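Local coordinates for protein metal transporter CNNM3 (Homo sapiens, PDB 6DFD) that probably takes part in magnesium efflux across the membrane, its cyclic nucleotide-binding homology domain mediating dimerization, at residues 56-61 against 69-74; 62-67 against 197-202; 75-78 against 82-85. The protein carries 6 engineered substitutions. One frame throughout, in Å; residues are numbered along the deposited sequence.

Contact 1: residues 56-61 against 69-74. Engineered in segment 69-74: Met69 (natural residue Ile).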
ATOM      1  N   PHE A  56      -9.778 -15.852   5.863  1.00 29.25           N
ATOM      2  CA  PHE A  56      -9.145 -14.545   5.951  1.00 30.23           C
ATOM      3  C   PHE A  56     -10.133 -13.439   5.633  1.00 30.64           C
ATOM      4  O   PHE A  56     -10.267 -12.477   6.392  1.00 32.89           O
ATOM      5  CB  PHE A  56      -7.961 -14.488   4.985  1.00 29.60           C
ATOM      6  CG  PHE A  56      -7.281 -13.149   4.934  1.00 31.50           C
ATOM      7  CD1 PHE A  56      -6.385 -12.775   5.914  1.00 33.76           C
ATOM      8  CD2 PHE A  56      -7.527 -12.272   3.899  1.00 33.96           C
ATOM      9  CE1 PHE A  56      -5.741 -11.545   5.858  1.00 35.54           C
ATOM     10  CE2 PHE A  56      -6.887 -11.037   3.842  1.00 34.42           C
ATOM     11  CZ  PHE A  56      -5.992 -10.682   4.817  1.00 34.10           C
ATOM     12  N   LEU A  57     -10.818 -13.547   4.494  1.00 30.41           N
ATOM     13  CA  LEU A  57     -11.742 -12.492   4.101  1.00 33.44           C
ATOM     14  C   LEU A  57     -12.865 -12.351   5.115  1.00 33.26           C
ATOM     15  O   LEU A  57     -13.222 -11.236   5.502  1.00 35.05           O
ATOM     16  CB  LEU A  57     -12.311 -12.774   2.717  1.00 34.41           C
ATOM     17  CG  LEU A  57     -11.333 -12.669   1.548  1.00 34.82           C
ATOM     18  CD1 LEU A  57     -12.057 -13.064   0.283  1.00 35.39           C
ATOM     19  CD2 LEU A  57     -10.779 -11.255   1.434  1.00 34.43           C
ATOM     20  N   SER A  58     -13.433 -13.477   5.560  1.00 31.96           N
ATOM     21  CA  SER A  58     -14.530 -13.417   6.522  1.00 33.79           C
ATOM     22  C   SER A  58     -14.105 -12.728   7.808  1.00 38.39           C
ATOM     23  O   SER A  58     -14.929 -12.071   8.464  1.00 37.92           O
ATOM     24  CB  SER A  58     -15.037 -14.827   6.838  1.00 34.92           C
ATOM     25  OG  SER A  58     -15.541 -15.461   5.675  1.00 34.44           O
ATOM     26  N   ARG A  59     -12.833 -12.870   8.198  1.00 40.24           N
ATOM     27  CA  ARG A  59     -12.391 -12.236   9.436  1.00 41.45           C
ATOM     28  C   ARG A  59     -11.989 -10.780   9.229  1.00 40.79           C
ATOM     29  O   ARG A  59     -12.237  -9.942  10.097  1.00 43.34           O
ATOM     30  CB  ARG A  59     -11.214 -13.003  10.036  1.00 44.67           C
ATOM     31  CG  ARG A  59     -10.566 -12.313  11.231  1.00 52.06           C
ATOM     32  CD  ARG A  59     -11.378 -12.533  12.484  1.00 60.51           C
ATOM     33  NE  ARG A  59     -10.891 -13.742  13.123  1.00 65.59           N
ATOM     34  CZ  ARG A  59      -9.985 -13.774  14.093  1.00 65.97           C
ATOM     35  NH1 ARG A  59      -9.477 -12.656  14.599  1.00 64.75           N
ATOM     36  NH2 ARG A  59      -9.597 -14.941  14.566  1.00 67.27           N
ATOM     37  N   GLU A  60     -11.338 -10.466   8.113  1.00 38.19           N
ATOM     38  CA  GLU A  60     -10.589  -9.224   7.992  1.00 40.11           C
ATOM     39  C   GLU A  60     -11.285  -8.143   7.171  1.00 40.96           C
ATOM     40  O   GLU A  60     -10.953  -6.964   7.340  1.00 42.01           O
ATOM     41  CB  GLU A  60      -9.214  -9.504   7.368  1.00 42.44           C
ATOM     42  CG  GLU A  60      -8.330 -10.429   8.210  1.00 48.40           C
ATOM     43  CD  GLU A  60      -7.959  -9.834   9.559  1.00 55.26           C
ATOM     44  OE1 GLU A  60      -7.847 -10.600  10.547  1.00 51.73           O
ATOM     45  OE2 GLU A  60      -7.776  -8.599   9.628  1.00 62.98           O
ATOM     46  N   VAL A  61     -12.223  -8.499   6.289  1.00 37.82           N
ATOM     47  CA  VAL A  61     -12.800  -7.549   5.338  1.00 37.67           C
ATOM     48  C   VAL A  61     -14.296  -7.441   5.601  1.00 39.70           C
ATOM     49  O   VAL A  61     -15.028  -8.432   5.480  1.00 38.56           O
ATOM     50  CB  VAL A  61     -12.524  -7.962   3.884  1.00 39.80           C
ATOM     51  CG1 VAL A  61     -12.986  -6.868   2.939  1.00 41.49           C
ATOM     52  CG2 VAL A  61     -11.040  -8.246   3.694  1.00 38.81           C
HETATM   53  N   MSE A  69     -22.394 -12.173   4.346  1.00 41.27           N
HETATM   54  CA  MSE A  69     -22.232 -13.310   3.453  1.00 41.12           C
HETATM   55  C   MSE A  69     -21.802 -14.524   4.246  1.00 39.46           C
HETATM   56  O   MSE A  69     -20.813 -14.461   4.971  1.00 39.97           O
HETATM   57  CB  MSE A  69     -21.182 -13.014   2.385  1.00 43.45           C
HETATM   58  CG  MSE A  69     -21.154 -14.061   1.297  1.00 45.63           C
HETATM   59 SE   MSE A  69     -19.950 -13.592  -0.070  0.64 48.94          SE
HETATM   60  CE  MSE A  69     -20.762 -11.914  -0.626  1.00 52.49           C
ATOM     61  N   SER A  70     -22.503 -15.639   4.093  1.00 40.47           N
ATOM     62  CA  SER A  70     -22.146 -16.816   4.865  1.00 42.91           C
ATOM     63  C   SER A  70     -20.797 -17.343   4.404  1.00 40.07           C
ATOM     64  O   SER A  70     -20.408 -17.199   3.242  1.00 39.40           O
ATOM     65  CB  SER A  70     -23.215 -17.904   4.742  1.00 47.10           C
ATOM     66  OG  SER A  70     -23.110 -18.618   3.528  1.00 45.17           O
ATOM     67  N   GLU A  71     -20.062 -17.932   5.345  1.00 39.66           N
ATOM     68  CA  GLU A  71     -18.752 -18.470   5.012  1.00 38.92           C
ATOM     69  C   GLU A  71     -18.867 -19.529   3.930  1.00 38.12           C
ATOM     70  O   GLU A  71     -17.995 -19.643   3.066  1.00 36.24           O
ATOM     71  CB  GLU A  71     -18.099 -19.037   6.271  1.00 39.95           C
ATOM     72  CG  GLU A  71     -17.767 -17.979   7.287  1.00 43.53           C
ATOM     73  CD  GLU A  71     -16.835 -18.487   8.363  1.00 48.13           C
ATOM     74  OE1 GLU A  71     -17.285 -18.658   9.508  1.00 50.57           O
ATOM     75  OE2 GLU A  71     -15.641 -18.733   8.067  1.00 48.19           O
ATOM     76  N   LYS A  72     -19.953 -20.298   3.947  1.00 41.30           N
ATOM     77  CA  LYS A  72     -20.148 -21.330   2.935  1.00 46.98           C
ATOM     78  C   LYS A  72     -20.348 -20.717   1.556  1.00 40.15           C
ATOM     79  O   LYS A  72     -19.786 -21.196   0.562  1.00 39.64           O
ATOM     80  CB  LYS A  72     -21.348 -22.197   3.325  1.00 65.39           C
ATOM     81  CG  LYS A  72     -21.704 -23.304   2.346  1.00 86.54           C
ATOM     82  CD  LYS A  72     -23.145 -23.755   2.558  1.00106.27           C
ATOM     83  CE  LYS A  72     -23.355 -25.206   2.160  1.00119.44           C
ATOM     84  NZ  LYS A  72     -22.854 -25.499   0.790  1.00125.63           N
ATOM     85  N   VAL A  73     -21.164 -19.664   1.474  1.00 40.68           N
ATOM     86  CA  VAL A  73     -21.412 -19.006   0.195  1.00 40.62           C
ATOM     87  C   VAL A  73     -20.131 -18.360  -0.314  1.00 38.61           C
ATOM     88  O   VAL A  73     -19.807 -18.429  -1.506  1.00 40.05           O
ATOM     89  CB  VAL A  73     -22.542 -17.972   0.347  1.00 42.06           C
ATOM     90  CG1 VAL A  73     -22.652 -17.091  -0.896  1.00 45.40           C
ATOM     91  CG2 VAL A  73     -23.855 -18.680   0.605  1.00 41.77           C
ATOM     92  N   LEU A  74     -19.369 -17.743   0.586  1.00 37.20           N
ATOM     93  CA  LEU A  74     -18.114 -17.129   0.170  1.00 36.22           C
ATOM     94  C   LEU A  74     -17.152 -18.172  -0.370  1.00 37.31           C
ATOM     95  O   LEU A  74     -16.505 -17.959  -1.407  1.00 36.24           O
ATOM     96  CB  LEU A  74     -17.479 -16.380   1.340  1.00 36.30           C
ATOM     97  CG  LEU A  74     -16.139 -15.699   1.002  1.00 34.97           C
ATOM     98  CD1 LEU A  74     -16.276 -14.753  -0.192  1.00 34.84           C
ATOM     99  CD2 LEU A  74     -15.639 -14.941   2.222  1.00 35.76           C
TER
HETATM  100  O   HOH W   1     -18.179 -14.566   5.394  1.00 41.82           O
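Leu74 reaches from the helix of 69-74 toward the helix of 56-61 and sets a single methyl, CD2, against two neighbours there. CD2 lies 4.0 Å from Leu57 CB and 3.5 Å from Ser58 OG; CG stands anti to the Leu74 backbone N (chi1 180°), which carries the branched end over to the helix of 56-61. Leucine suits this buried place, where Phe64 also packs on both Leu57 and Leu74. The two helices, 47-60 and 71-78, precede the beta-barrel strands in the chain of the cyclic nucleotide-binding homology domain, and only seven residues separate the segments. Polar links are indirect. Ser58 OG donates to a water at 2.8 Å, which in turn donates to the backbone O of the engineered Met69 at 2.7 Å, while Gln54 also hydrogen-bonds the hydroxyl; serine is small enough to fit here and serve both. Glu71 lays its CG 3.7 Å from Ser58 OG, and beyond it OE2 forms a salt bridge with Arg55 and a hydrogen bond with Gln54. Shortening Glu71 to an alanine would probably leave Arg55 without this charge partner and Gln54 without this acceptor, and uncover one flank of the Ser58 hydroxyl. Ser70 is the N-cap, its OG accepting from Val73 N at 3.0 Å.

Contact 2: residues 62-67 against 197-202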
ATOM      1  N   ASP A  62     -14.750  -6.223   5.925  1.00 42.59           N
ATOM      2  CA  ASP A  62     -16.110  -6.024   6.426  1.00 47.94           C
ATOM      3  C   ASP A  62     -17.174  -6.442   5.413  1.00 41.08           C
ATOM      4  O   ASP A  62     -18.205  -7.010   5.791  1.00 38.02           O
ATOM      5  CB  ASP A  62     -16.307  -4.560   6.823  1.00 62.53           C
ATOM      6  CG  ASP A  62     -15.640  -4.217   8.144  1.00 76.97           C
ATOM      7  OD1 ASP A  62     -14.982  -5.103   8.732  1.00 81.50           O
ATOM      8  OD2 ASP A  62     -15.775  -3.059   8.600  1.00 83.19           O
ATOM      9  N   VAL A  63     -16.968  -6.143   4.127  1.00 42.97           N
ATOM     10  CA  VAL A  63     -17.983  -6.515   3.142  1.00 43.39           C
ATOM     11  C   VAL A  63     -18.140  -8.029   3.035  1.00 38.81           C
ATOM     12  O   VAL A  63     -19.147  -8.505   2.501  1.00 39.01           O
ATOM     13  CB  VAL A  63     -17.664  -5.919   1.754  1.00 44.57           C
ATOM     14  CG1 VAL A  63     -17.641  -4.403   1.812  1.00 47.50           C
ATOM     15  CG2 VAL A  63     -16.350  -6.430   1.237  1.00 43.17           C
ATOM     16  N   PHE A  64     -17.173  -8.801   3.527  1.00 36.37           N
ATOM     17  CA  PHE A  64     -17.255 -10.257   3.525  1.00 35.85           C
ATOM     18  C   PHE A  64     -17.573 -10.838   4.897  1.00 36.68           C
ATOM     19  O   PHE A  64     -17.452 -12.054   5.084  1.00 39.53           O
ATOM     20  CB  PHE A  64     -15.951 -10.850   3.002  1.00 35.25           C
ATOM     21  CG  PHE A  64     -15.737 -10.604   1.541  1.00 34.49           C
ATOM     22  CD1 PHE A  64     -16.600 -11.154   0.608  1.00 35.52           C
ATOM     23  CD2 PHE A  64     -14.696  -9.812   1.100  1.00 34.61           C
ATOM     24  CE1 PHE A  64     -16.429 -10.925  -0.733  1.00 35.33           C
ATOM     25  CE2 PHE A  64     -14.518  -9.579  -0.256  1.00 34.30           C
ATOM     26  CZ  PHE A  64     -15.380 -10.139  -1.166  1.00 34.62           C
ATOM     27  N   SER A  65     -17.964 -10.002   5.855  1.00 36.44           N
ATOM     28  CA  SER A  65     -18.318 -10.490   7.184  1.00 38.50           C
ATOM     29  C   SER A  65     -19.420 -11.547   7.110  1.00 40.46           C
ATOM     30  O   SER A  65     -20.326 -11.455   6.274  1.00 43.03           O
ATOM     31  CB  SER A  65     -18.792  -9.348   8.077  1.00 40.97           C
ATOM     32  OG  SER A  65     -19.581  -9.864   9.133  1.00 44.60           O
ATOM     33  N   PRO A  66     -19.383 -12.552   7.994  1.00 39.55           N
ATOM     34  CA  PRO A  66     -20.466 -13.553   8.019  1.00 40.68           C
ATOM     35  C   PRO A  66     -21.831 -12.963   8.286  1.00 43.43           C
ATOM     36  O   PRO A  66     -22.838 -13.649   8.068  1.00 45.92           O
ATOM     37  CB  PRO A  66     -20.036 -14.505   9.147  1.00 42.15           C
ATOM     38  CG  PRO A  66     -18.545 -14.404   9.142  1.00 42.36           C
ATOM     39  CD  PRO A  66     -18.262 -12.951   8.860  1.00 40.57           C
ATOM     40  N   LEU A  67     -21.906 -11.723   8.770  1.00 43.89           N
ATOM     41  CA  LEU A  67     -23.196 -11.071   8.946  1.00 45.65           C
ATOM     42  C   LEU A  67     -23.816 -10.669   7.619  1.00 46.78           C
ATOM     43  O   LEU A  67     -25.035 -10.464   7.553  1.00 50.26           O
ATOM     44  CB  LEU A  67     -23.039  -9.839   9.833  1.00 47.10           C
ATOM     45  CG  LEU A  67     -22.473 -10.121  11.225  1.00 51.05           C
ATOM     46  CD1 LEU A  67     -22.332  -8.822  11.997  1.00 53.31           C
ATOM     47  CD2 LEU A  67     -23.359 -11.097  11.983  1.00 54.88           C
ATOM     48  N   LEU A 197     -21.200  -7.419  -9.430  1.00 41.82           N
ATOM     49  CA  LEU A 197     -22.343  -8.276  -9.729  1.00 42.56           C
ATOM     50  C   LEU A 197     -22.185  -9.641  -9.075  1.00 40.06           C
ATOM     51  O   LEU A 197     -23.154 -10.204  -8.564  1.00 40.95           O
ATOM     52  CB  LEU A 197     -22.521  -8.426 -11.240  1.00 48.90           C
ATOM     53  CG  LEU A 197     -23.129  -7.235 -11.985  1.00 63.33           C
ATOM     54  CD1 LEU A 197     -23.208  -7.529 -13.479  1.00 70.80           C
ATOM     55  CD2 LEU A 197     -24.512  -6.889 -11.445  1.00 68.91           C
ATOM     56  N   GLN A 198     -20.971 -10.190  -9.075  1.00 39.96           N
ATOM     57  CA  GLN A 198     -20.760 -11.472  -8.407  1.00 40.75           C
ATOM     58  C   GLN A 198     -20.977 -11.342  -6.906  1.00 40.33           C
ATOM     59  O   GLN A 198     -21.567 -12.226  -6.271  1.00 41.55           O
ATOM     60  CB  GLN A 198     -19.357 -11.987  -8.690  1.00 41.17           C
ATOM     61  CG  GLN A 198     -19.106 -12.382 -10.128  1.00 46.11           C
ATOM     62  CD  GLN A 198     -17.633 -12.651 -10.387  1.00 49.45           C
ATOM     63  OE1 GLN A 198     -16.763 -11.995  -9.819  1.00 48.31           O
ATOM     64  NE2 GLN A 198     -17.350 -13.631 -11.233  1.00 53.82           N
ATOM     65  N   TYR A 199     -20.504 -10.245  -6.321  1.00 39.70           N
ATOM     66  CA  TYR A 199     -20.700 -10.018  -4.893  1.00 37.76           C
ATOM     67  C   TYR A 199     -22.183  -9.925  -4.555  1.00 40.68           C
ATOM     68  O   TYR A 199     -22.676 -10.640  -3.676  1.00 40.99           O
ATOM     69  CB  TYR A 199     -19.960  -8.745  -4.474  1.00 37.41           C
ATOM     70  CG  TYR A 199     -20.196  -8.348  -3.039  1.00 38.09           C
ATOM     71  CD1 TYR A 199     -19.563  -9.022  -1.998  1.00 36.63           C
ATOM     72  CD2 TYR A 199     -21.045  -7.305  -2.720  1.00 42.24           C
ATOM     73  CE1 TYR A 199     -19.774  -8.664  -0.687  1.00 38.35           C
ATOM     74  CE2 TYR A 199     -21.263  -6.941  -1.408  1.00 43.99           C
ATOM     75  CZ  TYR A 199     -20.620  -7.621  -0.395  1.00 42.06           C
ATOM     76  OH  TYR A 199     -20.847  -7.266   0.922  1.00 44.04           O
ATOM     77  N   LEU A 200     -22.913  -9.053  -5.251  1.00 43.85           N
ATOM     78  CA  LEU A 200     -24.334  -8.872  -4.959  1.00 48.04           C
ATOM     79  C   LEU A 200     -25.120 -10.156  -5.205  1.00 49.48           C
ATOM     80  O   LEU A 200     -26.051 -10.480  -4.451  1.00 51.31           O
ATOM     81  CB  LEU A 200     -24.894  -7.726  -5.804  1.00 52.29           C
ATOM     82  CG  LEU A 200     -24.212  -6.370  -5.600  1.00 57.04           C
ATOM     83  CD1 LEU A 200     -24.760  -5.341  -6.577  1.00 59.01           C
ATOM     84  CD2 LEU A 200     -24.359  -5.874  -4.167  1.00 61.83           C
ATOM     85  N   ASN A 201     -24.770 -10.893  -6.263  1.00 48.51           N
ATOM     86  CA  ASN A 201     -25.396 -12.193  -6.486  1.00 53.31           C
ATOM     87  C   ASN A 201     -25.145 -13.118  -5.309  1.00 51.80           C
ATOM     88  O   ASN A 201     -26.045 -13.851  -4.880  1.00 52.76           O
ATOM     89  CB  ASN A 201     -24.872 -12.823  -7.776  1.00 63.85           C
ATOM     90  CG  ASN A 201     -25.453 -12.176  -9.018  1.00 82.73           C
ATOM     91  OD1 ASN A 201     -26.603 -11.737  -9.019  1.00 94.82           O
ATOM     92  ND2 ASN A 201     -24.660 -12.114 -10.082  1.00 86.33           N
ATOM     93  N   ALA A 202     -23.924 -13.095  -4.771  1.00 51.17           N
ATOM     94  CA  ALA A 202     -23.612 -13.912  -3.605  1.00 50.70           C
ATOM     95  C   ALA A 202     -24.401 -13.461  -2.384  1.00 50.16           C
ATOM     96  O   ALA A 202     -24.838 -14.294  -1.584  1.00 53.44           O
ATOM     97  CB  ALA A 202     -22.109 -13.874  -3.323  1.00 50.76           C
TER
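Val63 and Tyr199 meet where a short 3-10 turn at 62-63 faces helix 196-207, yet the backbones stay well apart, the nearest CA atoms being those of Phe64 and Tyr199 at 9.1 Å. One long side chain bridges that distance. The first torsion of Tyr199 (chi1 175°) turns CG away from the backbone N, which lets the ring extend from the helix to the loop and brings the phenol oxygen to the main chain there. Tyr199 OH donates to Val63 O over 2.6 Å, a short bond. It arrives in the carbonyl plane on a lone pair, with a C=O...donor angle of 127°, and the carbonyl oxygen in turn lies in the plane of the tyrosine ring, at its edge. A buried carbonyl is thereby given a partner, and the bond helps to fix where the ring sits. Tyrosine suits the position because it combines the necessary length with a hydroxyl at its end.

Apolar contacts flank this bond. Val63 CB lies 4.0 Å from Tyr199 CZ, its branched side chain lying against the phenol end of the ring. Phe64 makes an offset edge-to-face pair with Tyr199: the tyrosine edge is directed toward the phenylalanine face, the centroids are 5.7 Å apart and the planes stand at 86°. The closest carbons are Phe64 CE1 and Tyr199 CD1, at 3.9 Å. Phe64 also forms an edge-to-face pair with Phe111 of strand 110-114, and the engineered selenomethionine Met69 packs on Tyr199. In the loop itself, Ser65 OG accepts from Leu67 N at 3.0 Å, an ST turn. The whole joins the C-terminal helix to the loop between the two early helices, the helical flank of a cyclic nucleotide-binding homology fold, in which helices pack beside a beta-barrel.

Contact 3: residues 75-78 against 82-85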
ATOM      1  N   LEU A  75     -17.025 -19.308   0.321  1.00 36.85           N
ATOM      2  CA  LEU A  75     -16.107 -20.328  -0.176  1.00 38.04           C
ATOM      3  C   LEU A  75     -16.543 -20.801  -1.553  1.00 38.40           C
ATOM      4  O   LEU A  75     -15.723 -20.916  -2.473  1.00 39.54           O
ATOM      5  CB  LEU A  75     -16.024 -21.498   0.805  1.00 42.56           C
ATOM      6  CG  LEU A  75     -15.040 -22.607   0.406  1.00 46.42           C
ATOM      7  CD1 LEU A  75     -13.617 -22.083   0.321  1.00 48.69           C
ATOM      8  CD2 LEU A  75     -15.121 -23.760   1.389  1.00 46.64           C
ATOM      9  N   HIS A  76     -17.845 -21.037  -1.725  1.00 40.36           N
ATOM     10  CA  HIS A  76     -18.355 -21.425  -3.035  1.00 44.08           C
ATOM     11  C   HIS A  76     -18.022 -20.380  -4.099  1.00 44.42           C
ATOM     12  O   HIS A  76     -17.679 -20.728  -5.234  1.00 46.34           O
ATOM     13  CB  HIS A  76     -19.863 -21.649  -2.942  1.00 52.40           C
ATOM     14  CG  HIS A  76     -20.490 -22.116  -4.216  1.00 67.36           C
ATOM     15  ND1 HIS A  76     -21.477 -21.402  -4.864  1.00 72.87           N
ATOM     16  CD2 HIS A  76     -20.285 -23.231  -4.957  1.00 72.20           C
ATOM     17  CE1 HIS A  76     -21.847 -22.055  -5.951  1.00 75.10           C
ATOM     18  NE2 HIS A  76     -21.140 -23.168  -6.031  1.00 73.38           N
ATOM     19  N   LEU A  77     -18.126 -19.094  -3.758  1.00 43.65           N
ATOM     20  CA  LEU A  77     -17.803 -18.042  -4.720  1.00 42.81           C
ATOM     21  C   LEU A  77     -16.331 -18.084  -5.100  1.00 40.86           C
ATOM     22  O   LEU A  77     -15.974 -17.980  -6.280  1.00 41.21           O
ATOM     23  CB  LEU A  77     -18.161 -16.675  -4.138  1.00 43.23           C
ATOM     24  CG  LEU A  77     -17.672 -15.445  -4.913  1.00 42.68           C
ATOM     25  CD1 LEU A  77     -18.336 -15.382  -6.278  1.00 41.28           C
ATOM     26  CD2 LEU A  77     -17.954 -14.172  -4.127  1.00 44.47           C
ATOM     27  N   LEU A  78     -15.456 -18.217  -4.103  1.00 38.14           N
ATOM     28  CA  LEU A  78     -14.021 -18.214  -4.362  1.00 37.64           C
ATOM     29  C   LEU A  78     -13.585 -19.396  -5.209  1.00 40.12           C
ATOM     30  O   LEU A  78     -12.493 -19.364  -5.784  1.00 40.98           O
ATOM     31  CB  LEU A  78     -13.269 -18.220  -3.034  1.00 37.27           C
ATOM     32  CG  LEU A  78     -13.419 -16.970  -2.175  1.00 40.48           C
ATOM     33  CD1 LEU A  78     -12.710 -17.190  -0.866  1.00 45.04           C
ATOM     34  CD2 LEU A  78     -12.870 -15.739  -2.855  1.00 40.75           C
ATOM     35  N   SER A  82     -14.235 -18.028 -12.824  1.00 45.90           N
ATOM     36  CA  SER A  82     -14.051 -16.632 -13.218  1.00 44.61           C
ATOM     37  C   SER A  82     -13.447 -15.786 -12.102  1.00 40.59           C
ATOM     38  O   SER A  82     -12.892 -14.716 -12.381  1.00 42.22           O
ATOM     39  CB  SER A  82     -15.382 -16.028 -13.668  1.00 50.53           C
ATOM     40  OG  SER A  82     -16.279 -15.907 -12.581  1.00 55.93           O
ATOM     41  N   VAL A  83     -13.524 -16.248 -10.853  1.00 37.54           N
ATOM     42  CA  VAL A  83     -12.969 -15.500  -9.727  1.00 36.67           C
ATOM     43  C   VAL A  83     -11.477 -15.742  -9.587  1.00 37.66           C
ATOM     44  O   VAL A  83     -10.765 -14.926  -8.984  1.00 37.81           O
ATOM     45  CB  VAL A  83     -13.741 -15.889  -8.452  1.00 37.30           C
ATOM     46  CG1 VAL A  83     -13.090 -15.324  -7.192  1.00 37.87           C
ATOM     47  CG2 VAL A  83     -15.182 -15.427  -8.576  1.00 39.33           C
ATOM     48  N   ASN A  84     -10.983 -16.831 -10.149  1.00 39.53           N
ATOM     49  CA  ASN A  84      -9.579 -17.193 -10.066  1.00 40.67           C
ATOM     50  C   ASN A  84      -8.909 -16.712 -11.338  1.00 39.86           C
ATOM     51  O   ASN A  84      -9.163 -17.252 -12.417  1.00 40.78           O
ATOM     52  CB  ASN A  84      -9.434 -18.697  -9.880  1.00 43.73           C
ATOM     53  CG  ASN A  84      -9.816 -19.124  -8.485  1.00 44.76           C
ATOM     54  OD1 ASN A  84      -8.979 -19.123  -7.585  1.00 45.33           O
ATOM     55  ND2 ASN A  84     -11.096 -19.456  -8.286  1.00 44.76           N
ATOM     56  N   GLN A  85      -8.060 -15.694 -11.209  1.00 38.25           N
ATOM     57  CA  GLN A  85      -7.476 -15.052 -12.376  1.00 38.65           C
ATOM     58  C   GLN A  85      -5.972 -14.953 -12.190  1.00 36.37           C
ATOM     59  O   GLN A  85      -5.441 -15.150 -11.102  1.00 34.61           O
ATOM     60  CB  GLN A  85      -8.069 -13.657 -12.612  1.00 41.63           C
ATOM     61  CG  GLN A  85      -9.594 -13.625 -12.777  1.00 47.76           C
ATOM     62  CD  GLN A  85     -10.062 -13.932 -14.184  1.00 57.18           C
ATOM     63  OE1 GLN A  85      -9.266 -14.266 -15.066  1.00 59.95           O
ATOM     64  NE2 GLN A  85     -11.366 -13.808 -14.408  1.00 62.25           N
TER
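Asn84 spans the turn after helix 71-78 with its amide: ND2 donates to Leu78 O at 2.9 Å, and the N-H...acceptor angle is 150°. The donor is tilted 28° from the carbonyl plane, and the oxygen in turn is tilted out of the asparagine amide plane. An asparagine is well suited here, since its short amide can serve a backbone carbonyl at the end of the helix, and the same ND2 also donates to His80 O in the turn itself.

Beside this bond Val83 points toward the helix and divides its two methyls. CG2 lies 3.5 Å from Leu77 O and 3.9 Å from Leu77 CD1, where the two side chains cross at about a right angle. CG1 instead approaches the backbone of the next residue, 4.2 Å from Leu78 CA. With CG1 anti to the Val83 backbone N (chi1 171°), both branches face the helix end, and the branched, compact valine sets one methyl against each of two successive helix residues.

Farther out, strand 189-195 positions both sides: Val83 forms backbone hydrogen bonds with Lys193, Ile192 packs on Leu78, Val83 and Asn84, and Val194 on Leu77. Leu78 also leans on helix 47-60. This is a helix-to-strand turn, leading from helix 71-78 into strand 84-87, outermost within this chain in an antiparallel sheet of the domain's beta-barrel.

How the contacts relate
From the N terminus, helix 47-60 leads through the loop of 62-67 into helix 71-78, and contact 1 closes the short loop between these two helices. Contact 3 follows in series, closing the tight turn from the end of helix 71-78 into strand 84-87. Contact 2 reaches much farther, bringing the C-terminal helix 196-207 back to the early loop after the barrel strands have been passed. Its long loop encloses contact 3, whereas its segments alternate with those of contact 1. Packing joins all three: Val73 CG1 meets Ala202 O, Leu57 CD1 meets Leu78 CD2, and Ala202 CB meets Leu77 CD2. Three helices and strand 84-87 are thus tied together.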